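Local coordinates for protein NEDD8-conjugating enzyme UBC12 (Saccharomyces cerevisiae, PDB 3O2U) that accepts the ubiquitin-like protein Rub1 (NEDD8) from its E1 complex as a thioester and catalyses its covalent attachment to other proteins, chiefly the cullin Cdc53, at residues L86-V99 against L121-I134. Numbering follows the deposited sequence.
Sequences LDFNEVYPIEPPKV and LREDWSPALDLQSI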
ATOM      1  N   LEU A  86       1.219  -2.416  -3.434  1.00 14.30           N
ATOM      2  CA  LEU A  86       0.088  -1.553  -3.772  1.00 17.17           C
ATOM      3  C   LEU A  86      -0.460  -1.980  -5.135  1.00 17.11           C
ATOM      4  O   LEU A  86       0.266  -1.913  -6.137  1.00 17.82           O
ATOM      5  CB  LEU A  86       0.528  -0.084  -3.830  1.00 15.49           C
ATOM      6  CG  LEU A  86       0.727   0.685  -2.510  1.00 15.36           C
ATOM      7  CD1 LEU A  86       1.789   0.042  -1.637  1.00 17.29           C
ATOM      8  CD2 LEU A  86       1.110   2.102  -2.825  1.00 10.42           C
ATOM      9  N   ASP A  87      -1.721  -2.414  -5.171  1.00 17.58           N
ATOM     10  CA  ASP A  87      -2.355  -2.945  -6.384  0.55 19.89           C
ATOM     11  C   ASP A  87      -3.447  -1.991  -6.886  1.00 18.68           C
ATOM     12  O   ASP A  87      -4.432  -1.752  -6.176  1.00 17.44           O
ATOM     13  CB  ASP A  87      -2.995  -4.309  -6.095  0.55 20.33           C
ATOM     14  CG  ASP A  87      -2.020  -5.314  -5.498  0.55 23.24           C
ATOM     15  OD1 ASP A  87      -0.810  -5.206  -5.739  0.55 24.53           O
ATOM     16  OD2 ASP A  87      -2.471  -6.235  -4.781  0.55 30.88           O
ATOM     17  N   PHE A  88      -3.285  -1.477  -8.096  1.00 16.63           N
ATOM     18  CA  PHE A  88      -4.190  -0.474  -8.653  1.00 19.97           C
ATOM     19  C   PHE A  88      -5.174  -1.122  -9.612  1.00 23.83           C
ATOM     20  O   PHE A  88      -4.788  -1.962 -10.411  1.00 24.15           O
ATOM     21  CB  PHE A  88      -3.386   0.581  -9.407  1.00 15.27           C
ATOM     22  CG  PHE A  88      -2.457   1.357  -8.536  1.00 16.85           C
ATOM     23  CD1 PHE A  88      -2.775   2.644  -8.140  1.00 17.05           C
ATOM     24  CD2 PHE A  88      -1.283   0.789  -8.075  1.00 15.85           C
ATOM     25  CE1 PHE A  88      -1.934   3.349  -7.311  1.00 17.46           C
ATOM     26  CE2 PHE A  88      -0.431   1.489  -7.249  1.00 17.12           C
ATOM     27  CZ  PHE A  88      -0.755   2.775  -6.869  1.00 18.97           C
ATOM     28  N   ASN A  89      -6.442  -0.738  -9.533  1.00 26.24           N
ATOM     29  CA  ASN A  89      -7.423  -1.182 -10.528  1.00 24.96           C
ATOM     30  C   ASN A  89      -7.682  -0.061 -11.537  1.00 27.40           C
ATOM     31  O   ASN A  89      -7.080   1.015 -11.441  1.00 21.98           O
ATOM     32  CB  ASN A  89      -8.709  -1.655  -9.844  1.00 24.00           C
ATOM     33  CG  ASN A  89      -9.371  -0.568  -9.030  1.00 26.60           C
ATOM     34  OD1 ASN A  89      -9.234   0.620  -9.329  1.00 23.04           O
ATOM     35  ND2 ASN A  89     -10.112  -0.968  -7.998  1.00 30.86           N
ATOM     36  N   GLU A  90      -8.568  -0.297 -12.502  1.00 26.49           N
ATOM     37  CA  GLU A  90      -8.759   0.663 -13.583  1.00 25.64           C
ATOM     38  C   GLU A  90      -9.599   1.855 -13.140  1.00 22.69           C
ATOM     39  O   GLU A  90      -9.996   2.696 -13.949  1.00 22.71           O
ATOM     40  CB  GLU A  90      -9.369  -0.018 -14.819  1.00 27.14           C
ATOM     41  CG  GLU A  90      -8.377  -0.920 -15.556  1.00 26.46           C
ATOM     42  CD  GLU A  90      -7.110  -0.170 -15.952  1.00 32.76           C
ATOM     43  OE1 GLU A  90      -7.201   0.727 -16.822  1.00 28.78           O
ATOM     44  OE2 GLU A  90      -6.025  -0.464 -15.386  1.00 32.36           O
ATOM     45  N   VAL A  91      -9.847   1.934 -11.843  1.00 20.04           N
ATOM     46  CA  VAL A  91     -10.723   2.961 -11.301  1.00 22.52           C
ATOM     47  C   VAL A  91      -9.971   3.987 -10.431  1.00 21.50           C
ATOM     48  O   VAL A  91     -10.557   4.912  -9.877  1.00 19.74           O
ATOM     49  CB  VAL A  91     -11.951   2.294 -10.634  1.00 27.08           C
ATOM     50  CG1 VAL A  91     -12.296   2.906  -9.307  1.00 26.24           C
ATOM     51  CG2 VAL A  91     -13.145   2.324 -11.612  1.00 30.82           C
ATOM     52  N   TYR A  92      -8.649   3.844 -10.362  1.00 18.03           N
ATOM     53  CA  TYR A  92      -7.799   4.905  -9.811  1.00 17.05           C
ATOM     54  C   TYR A  92      -7.955   6.164 -10.671  1.00 15.93           C
ATOM     55  O   TYR A  92      -7.947   6.083 -11.901  1.00 16.15           O
ATOM     56  CB  TYR A  92      -6.342   4.445  -9.815  1.00 19.55           C
ATOM     57  CG  TYR A  92      -5.407   5.333  -9.041  1.00 18.87           C
ATOM     58  CD1 TYR A  92      -5.511   5.435  -7.658  1.00 14.57           C
ATOM     59  CD2 TYR A  92      -4.404   6.057  -9.689  1.00 17.13           C
ATOM     60  CE1 TYR A  92      -4.650   6.243  -6.941  1.00 17.89           C
ATOM     61  CE2 TYR A  92      -3.531   6.869  -8.974  1.00 18.65           C
ATOM     62  CZ  TYR A  92      -3.660   6.951  -7.598  1.00 17.31           C
ATOM     63  OH  TYR A  92      -2.812   7.743  -6.858  1.00 19.30           O
ATOM     64  N   PRO A  93      -8.063   7.342 -10.042  1.00 16.01           N
ATOM     65  CA  PRO A  93      -7.942   7.661  -8.615  1.00 15.25           C
ATOM     66  C   PRO A  93      -9.277   7.711  -7.870  1.00 19.04           C
ATOM     67  O   PRO A  93      -9.323   8.207  -6.753  1.00 15.44           O
ATOM     68  CB  PRO A  93      -7.362   9.079  -8.654  1.00 16.40           C
ATOM     69  CG  PRO A  93      -8.016   9.685  -9.837  1.00 16.03           C
ATOM     70  CD  PRO A  93      -8.315   8.563 -10.831  1.00 17.86           C
ATOM     71  N   ILE A  94     -10.353   7.224  -8.476  1.00 18.29           N
ATOM     72  CA  ILE A  94     -11.630   7.252  -7.782  1.00 18.56           C
ATOM     73  C   ILE A  94     -11.518   6.347  -6.566  1.00 19.12           C
ATOM     74  O   ILE A  94     -12.021   6.662  -5.486  1.00 17.55           O
ATOM     75  CB  ILE A  94     -12.783   6.809  -8.702  1.00 18.97           C
ATOM     76  CG1 ILE A  94     -12.976   7.825  -9.838  1.00 19.10           C
ATOM     77  CG2 ILE A  94     -14.056   6.639  -7.912  1.00 18.19           C
ATOM     78  CD1 ILE A  94     -13.960   7.361 -10.919  1.00 23.83           C
ATOM     79  N   GLU A  95     -10.849   5.219  -6.764  1.00 19.75           N
ATOM     80  CA  GLU A  95     -10.482   4.312  -5.681  1.00 22.45           C
ATOM     81  C   GLU A  95      -8.968   4.294  -5.533  1.00 16.93           C
ATOM     82  O   GLU A  95      -8.251   4.316  -6.535  1.00 19.88           O
ATOM     83  CB  GLU A  95     -10.955   2.891  -5.985  1.00 24.02           C
ATOM     84  CG  GLU A  95     -12.462   2.755  -6.105  1.00 28.57           C
ATOM     85  CD  GLU A  95     -13.092   2.110  -4.904  1.00 35.94           C
ATOM     86  OE1 GLU A  95     -12.607   1.033  -4.487  1.00 41.81           O
ATOM     87  OE2 GLU A  95     -14.082   2.676  -4.385  1.00 40.96           O
ATOM     88  N   PRO A  96      -8.477   4.226  -4.293  1.00 18.75           N
ATOM     89  CA  PRO A  96      -7.036   4.093  -4.055  1.00 20.79           C
ATOM     90  C   PRO A  96      -6.573   2.669  -4.343  1.00 18.64           C
ATOM     91  O   PRO A  96      -7.415   1.776  -4.472  1.00 16.78           O
ATOM     92  CB  PRO A  96      -6.917   4.385  -2.556  1.00 22.83           C
ATOM     93  CG  PRO A  96      -8.218   3.878  -1.996  1.00 22.79           C
ATOM     94  CD  PRO A  96      -9.236   4.310  -3.026  1.00 22.57           C
ATOM     95  N   PRO A  97      -5.254   2.442  -4.435  1.00 16.08           N
ATOM     96  CA  PRO A  97      -4.846   1.045  -4.622  1.00 18.85           C
ATOM     97  C   PRO A  97      -5.201   0.238  -3.396  1.00 20.52           C
ATOM     98  O   PRO A  97      -5.360   0.799  -2.308  1.00 16.36           O
ATOM     99  CB  PRO A  97      -3.320   1.140  -4.731  1.00 16.16           C
ATOM    100  CG  PRO A  97      -2.976   2.379  -3.896  1.00 15.42           C
ATOM    101  CD  PRO A  97      -4.094   3.339  -4.273  1.00 15.59           C
ATOM    102  N   LYS A  98      -5.327  -1.074  -3.571  1.00 17.10           N
ATOM    103  CA  LYS A  98      -5.362  -1.983  -2.432  1.00 19.20           C
ATOM    104  C   LYS A  98      -3.952  -2.070  -1.838  1.00 17.16           C
ATOM    105  O   LYS A  98      -2.998  -2.224  -2.564  1.00 15.59           O
ATOM    106  CB  LYS A  98      -5.818  -3.367  -2.890  1.00 20.05           C
ATOM    107  CG  LYS A  98      -5.595  -4.462  -1.859  1.00 26.20           C
ATOM    108  CD  LYS A  98      -6.562  -5.600  -2.092  1.00 34.59           C
ATOM    109  CE  LYS A  98      -6.408  -6.685  -1.041  1.00 40.88           C
ATOM    110  NZ  LYS A  98      -5.117  -7.391  -1.233  1.00 42.90           N
ATOM    111  N   VAL A  99      -3.821  -1.935  -0.523  1.00 15.40           N
ATOM    112  CA  VAL A  99      -2.512  -1.979   0.111  1.00 16.63           C
ATOM    113  C   VAL A  99      -2.440  -3.254   0.953  1.00 20.46           C
ATOM    114  O   VAL A  99      -3.354  -3.542   1.726  1.00 21.35           O
ATOM    115  CB  VAL A  99      -2.289  -0.720   0.979  1.00 18.47           C
ATOM    116  CG1 VAL A  99      -0.969  -0.793   1.750  1.00 18.55           C
ATOM    117  CG2 VAL A  99      -2.365   0.531   0.102  1.00 16.15           C
ATOM    118  N   LEU A 121      -6.889   5.538   3.078  1.00 17.70           N
ATOM    119  CA  LEU A 121      -7.221   4.448   2.180  1.00 16.98           C
ATOM    120  C   LEU A 121      -8.721   4.209   2.068  1.00 24.40           C
ATOM    121  O   LEU A 121      -9.155   3.499   1.164  1.00 25.22           O
ATOM    122  CB  LEU A 121      -6.502   3.159   2.588  1.00 21.04           C
ATOM    123  CG  LEU A 121      -4.974   3.241   2.443  1.00 21.39           C
ATOM    124  CD1 LEU A 121      -4.315   1.956   2.912  1.00 21.06           C
ATOM    125  CD2 LEU A 121      -4.583   3.557   1.009  1.00 21.10           C
ATOM    126  N   ARG A 122      -9.515   4.786   2.972  1.00 23.00           N
ATOM    127  CA  ARG A 122     -10.971   4.627   2.869  1.00 31.44           C
ATOM    128  C   ARG A 122     -11.806   5.861   3.207  1.00 28.24           C
ATOM    129  O   ARG A 122     -12.221   6.594   2.306  1.00 27.72           O
ATOM    130  CB  ARG A 122     -11.470   3.420   3.671  1.00 36.91           C
ATOM    131  CG  ARG A 122     -12.977   3.162   3.507  1.00 40.84           C
ATOM    132  CD  ARG A 122     -13.257   2.038   2.522  1.00 42.87           C
ATOM    133  NE  ARG A 122     -14.674   1.960   2.170  1.00 44.01           N
ATOM    134  CZ  ARG A 122     -15.132   1.415   1.047  1.00 43.15           C
ATOM    135  NH1 ARG A 122     -14.284   0.903   0.165  1.00 40.52           N
ATOM    136  NH2 ARG A 122     -16.435   1.395   0.799  1.00 38.59           N
ATOM    137  N   GLU A 123     -12.077   6.095   4.487  1.00 28.18           N
ATOM    138  CA  GLU A 123     -13.018   7.163   4.813  1.00 29.08           C
ATOM    139  C   GLU A 123     -12.489   8.541   4.427  1.00 27.01           C
ATOM    140  O   GLU A 123     -13.263   9.424   4.086  1.00 29.85           O
ATOM    141  CB  GLU A 123     -13.464   7.140   6.275  1.00 33.23           C
ATOM    142  CG  GLU A 123     -12.476   7.714   7.254  1.00 35.05           C
ATOM    143  CD  GLU A 123     -11.686   6.632   7.929  1.00 41.69           C
ATOM    144  OE1 GLU A 123     -11.517   5.562   7.305  1.00 46.16           O
ATOM    145  OE2 GLU A 123     -11.253   6.837   9.082  1.00 41.33           O
ATOM    146  N   ASP A 124     -11.176   8.721   4.455  1.00 22.20           N
ATOM    147  CA  ASP A 124     -10.610  10.024   4.112  1.00 23.41           C
ATOM    148  C   ASP A 124      -9.951  10.043   2.736  1.00 20.79           C
ATOM    149  O   ASP A 124      -9.191  10.949   2.429  1.00 22.64           O
ATOM    150  CB  ASP A 124      -9.612  10.489   5.177  1.00 23.95           C
ATOM    151  CG  ASP A 124     -10.252  10.635   6.545  1.00 27.09           C
ATOM    152  OD1 ASP A 124     -11.397  11.124   6.622  1.00 27.35           O
ATOM    153  OD2 ASP A 124      -9.597  10.271   7.536  1.00 34.72           O
ATOM    154  N   TRP A 125     -10.244   9.057   1.900  1.00 22.50           N
ATOM    155  CA  TRP A 125      -9.690   9.073   0.550  1.00 19.03           C
ATOM    156  C   TRP A 125     -10.350  10.161  -0.310  1.00 21.74           C
ATOM    157  O   TRP A 125     -11.552  10.379  -0.230  1.00 22.72           O
ATOM    158  CB  TRP A 125      -9.850   7.713  -0.122  1.00 19.16           C
ATOM    159  CG  TRP A 125      -9.463   7.771  -1.548  1.00 19.34           C
ATOM    160  CD1 TRP A 125     -10.300   7.745  -2.631  1.00 21.82           C
ATOM    161  CD2 TRP A 125      -8.142   7.900  -2.062  1.00 18.87           C
ATOM    162  NE1 TRP A 125      -9.568   7.829  -3.789  1.00 22.33           N
ATOM    163  CE2 TRP A 125      -8.237   7.924  -3.464  1.00 21.04           C
ATOM    164  CE3 TRP A 125      -6.875   7.982  -1.470  1.00 20.60           C
ATOM    165  CZ2 TRP A 125      -7.121   8.042  -4.283  1.00 18.13           C
ATOM    166  CZ3 TRP A 125      -5.766   8.101  -2.289  1.00 22.31           C
ATOM    167  CH2 TRP A 125      -5.898   8.130  -3.678  1.00 18.48           C
ATOM    168  N   SER A 126      -9.550  10.853  -1.109  1.00 17.18           N
ATOM    169  CA  SER A 126     -10.050  11.793  -2.112  1.00 19.82           C
ATOM    170  C   SER A 126      -9.222  11.594  -3.379  1.00 19.85           C
ATOM    171  O   SER A 126      -8.024  11.293  -3.290  1.00 18.68           O
ATOM    172  CB  SER A 126      -9.902  13.233  -1.621  1.00 19.76           C
ATOM    173  OG  SER A 126      -9.714  14.132  -2.698  1.00 24.62           O
ATOM    174  N   PRO A 127      -9.853  11.752  -4.560  1.00 21.93           N
ATOM    175  CA  PRO A 127      -9.110  11.574  -5.812  1.00 19.99           C
ATOM    176  C   PRO A 127      -8.081  12.667  -6.009  1.00 22.03           C
ATOM    177  O   PRO A 127      -7.277  12.587  -6.947  1.00 23.58           O
ATOM    178  CB  PRO A 127     -10.201  11.650  -6.892  1.00 23.36           C
ATOM    179  CG  PRO A 127     -11.446  11.243  -6.202  1.00 25.68           C
ATOM    180  CD  PRO A 127     -11.308  11.835  -4.798  1.00 22.38           C
ATOM    181  N   ALA A 128      -8.105  13.677  -5.138  1.00 18.54           N
ATOM    182  CA  ALA A 128      -7.108  14.735  -5.181  1.00 22.73           C
ATOM    183  C   ALA A 128      -5.870  14.378  -4.341  1.00 20.93           C
ATOM    184  O   ALA A 128      -4.889  15.115  -4.348  1.00 23.10           O
ATOM    185  CB  ALA A 128      -7.709  16.066  -4.711  1.00 27.40           C
ATOM    186  N   LEU A 129      -5.937  13.262  -3.614  1.00 20.68           N
ATOM    187  CA  LEU A 129      -4.777  12.702  -2.918  1.00 18.41           C
ATOM    188  C   LEU A 129      -4.006  11.866  -3.936  1.00 23.38           C
ATOM    189  O   LEU A 129      -4.535  11.543  -5.000  1.00 20.31           O
ATOM    190  CB  LEU A 129      -5.203  11.828  -1.726  1.00 16.92           C
ATOM    191  CG  LEU A 129      -5.829  12.564  -0.531  1.00 22.87           C
ATOM    192  CD1 LEU A 129      -6.112  11.633   0.660  1.00 21.00           C
ATOM    193  CD2 LEU A 129      -4.951  13.715  -0.095  1.00 23.05           C
ATOM    194  N   ASP A 130      -2.756  11.536  -3.627  1.00 18.81           N
ATOM    195  CA  ASP A 130      -1.901  10.876  -4.610  1.00 19.81           C
ATOM    196  C   ASP A 130      -1.015   9.816  -3.977  1.00 18.35           C
ATOM    197  O   ASP A 130      -1.071   9.581  -2.766  1.00 16.15           O
ATOM    198  CB  ASP A 130      -1.048  11.911  -5.358  1.00 18.70           C
ATOM    199  CG  ASP A 130      -0.128  12.699  -4.429  1.00 26.41           C
ATOM    200  OD1 ASP A 130      -0.133  12.455  -3.200  1.00 26.94           O
ATOM    201  OD2 ASP A 130       0.600  13.581  -4.923  1.00 28.70           O
ATOM    202  N   LEU A 131      -0.199   9.176  -4.811  1.00 18.93           N
ATOM    203  CA  LEU A 131       0.653   8.104  -4.349  1.00 16.53           C
ATOM    204  C   LEU A 131       1.588   8.637  -3.262  1.00 18.58           C
ATOM    205  O   LEU A 131       1.858   7.952  -2.277  1.00 18.82           O
ATOM    206  CB  LEU A 131       1.437   7.509  -5.525  1.00 16.02           C
ATOM    207  CG  LEU A 131       2.452   6.423  -5.191  1.00 18.43           C
ATOM    208  CD1 LEU A 131       1.786   5.245  -4.472  1.00 15.84           C
ATOM    209  CD2 LEU A 131       3.185   5.948  -6.466  1.00 22.17           C
ATOM    210  N   GLN A 132       2.082   9.862  -3.440  1.00 17.45           N
ATOM    211  CA  GLN A 132       2.978  10.461  -2.438  1.00 22.05           C
ATOM    212  C   GLN A 132       2.298  10.467  -1.064  1.00 19.03           C
ATOM    213  O   GLN A 132       2.921  10.145  -0.057  1.00 16.87           O
ATOM    214  CB  GLN A 132       3.365  11.889  -2.828  1.00 22.73           C
ATOM    215  CG  GLN A 132       4.188  12.618  -1.781  1.00 24.77           C
ATOM    216  CD  GLN A 132       5.660  12.397  -1.957  1.00 30.73           C
ATOM    217  OE1 GLN A 132       6.120  12.081  -3.051  1.00 31.11           O
ATOM    218  NE2 GLN A 132       6.419  12.571  -0.883  1.00 38.00           N
ATOM    219  N   SER A 133       1.016  10.827  -1.039  1.00 17.40           N
ATOM    220  CA  SER A 133       0.232  10.871   0.200  1.00 17.19           C
ATOM    221  C   SER A 133       0.104   9.509   0.821  1.00 17.52           C
ATOM    222  O   SER A 133       0.244   9.362   2.021  1.00 19.47           O
ATOM    223  CB  SER A 133      -1.171  11.393  -0.081  1.00 22.61           C
ATOM    224  OG  SER A 133      -1.094  12.665  -0.694  1.00 30.25           O
ATOM    225  N   ILE A 134      -0.202   8.506   0.002  1.00 17.60           N
ATOM    226  CA  ILE A 134      -0.333   7.172   0.531  1.00 14.69           C
ATOM    227  C   ILE A 134       0.988   6.746   1.151  1.00 13.96           C
ATOM    228  O   ILE A 134       1.028   6.265   2.287  1.00 16.43           O
ATOM    229  CB  ILE A 134      -0.755   6.175  -0.565  1.00 16.01           C
ATOM    230  CG1 ILE A 134      -2.185   6.512  -1.035  1.00 16.52           C
ATOM    231  CG2 ILE A 134      -0.663   4.764  -0.025  1.00 16.29           C
ATOM    232  CD1 ILE A 134      -2.573   5.936  -2.399  1.00 20.86           C
TER
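Pro-96 lies flat against the indole of Trp-125, a clear example of a proline-tryptophan CH-pi contact. Its CD sits 3.5 Å from the centroid of the five-membered ring and only 7° off the normal, while CB rests over the same face nearer the six-membered ring. The backbone N of Pro-127 lies on the opposite face, offset toward the rim. With CG anti to the backbone N (chi1 172°), the indole extends into the proline-rich loop, and its NE1 donates to Pro-93 O at 3.0 Å, the acceptor lying in the ring plane; a weak second bond goes to Ile-94 O. The CH-pi contact and these edge bonds together probably limit both tilt and rotation of the indole. In the UBC fold of E2 enzymes the loop between strands 82-87 and 98-101 carries this YPxxPP motif (Tyr-92 to Pro-97), with a cis peptide bond before Pro-93, and here it meets the segment following the predicted catalytic Cys-117. The Tyr-92 side chain runs at about a right angle to that of Trp-125, the rings meeting obliquely, CE1 4.0 Å from Trp-125 CH2; its hydroxyl bonds to Asp-37 of helix 29-39, which also accepts from Leu-131 N. Deeper in, Ile-134 CD1 abuts the pyrrolidine of Pro-97, 3.5 Å from its CD, and Leu-86 CD2 reaches Leu-131 CD1 at 3.6 Å, joining the sheet to the first turn of helix 131-143. Val-99 CG2 packs across Leu-121 CD1 at 3.7 Å.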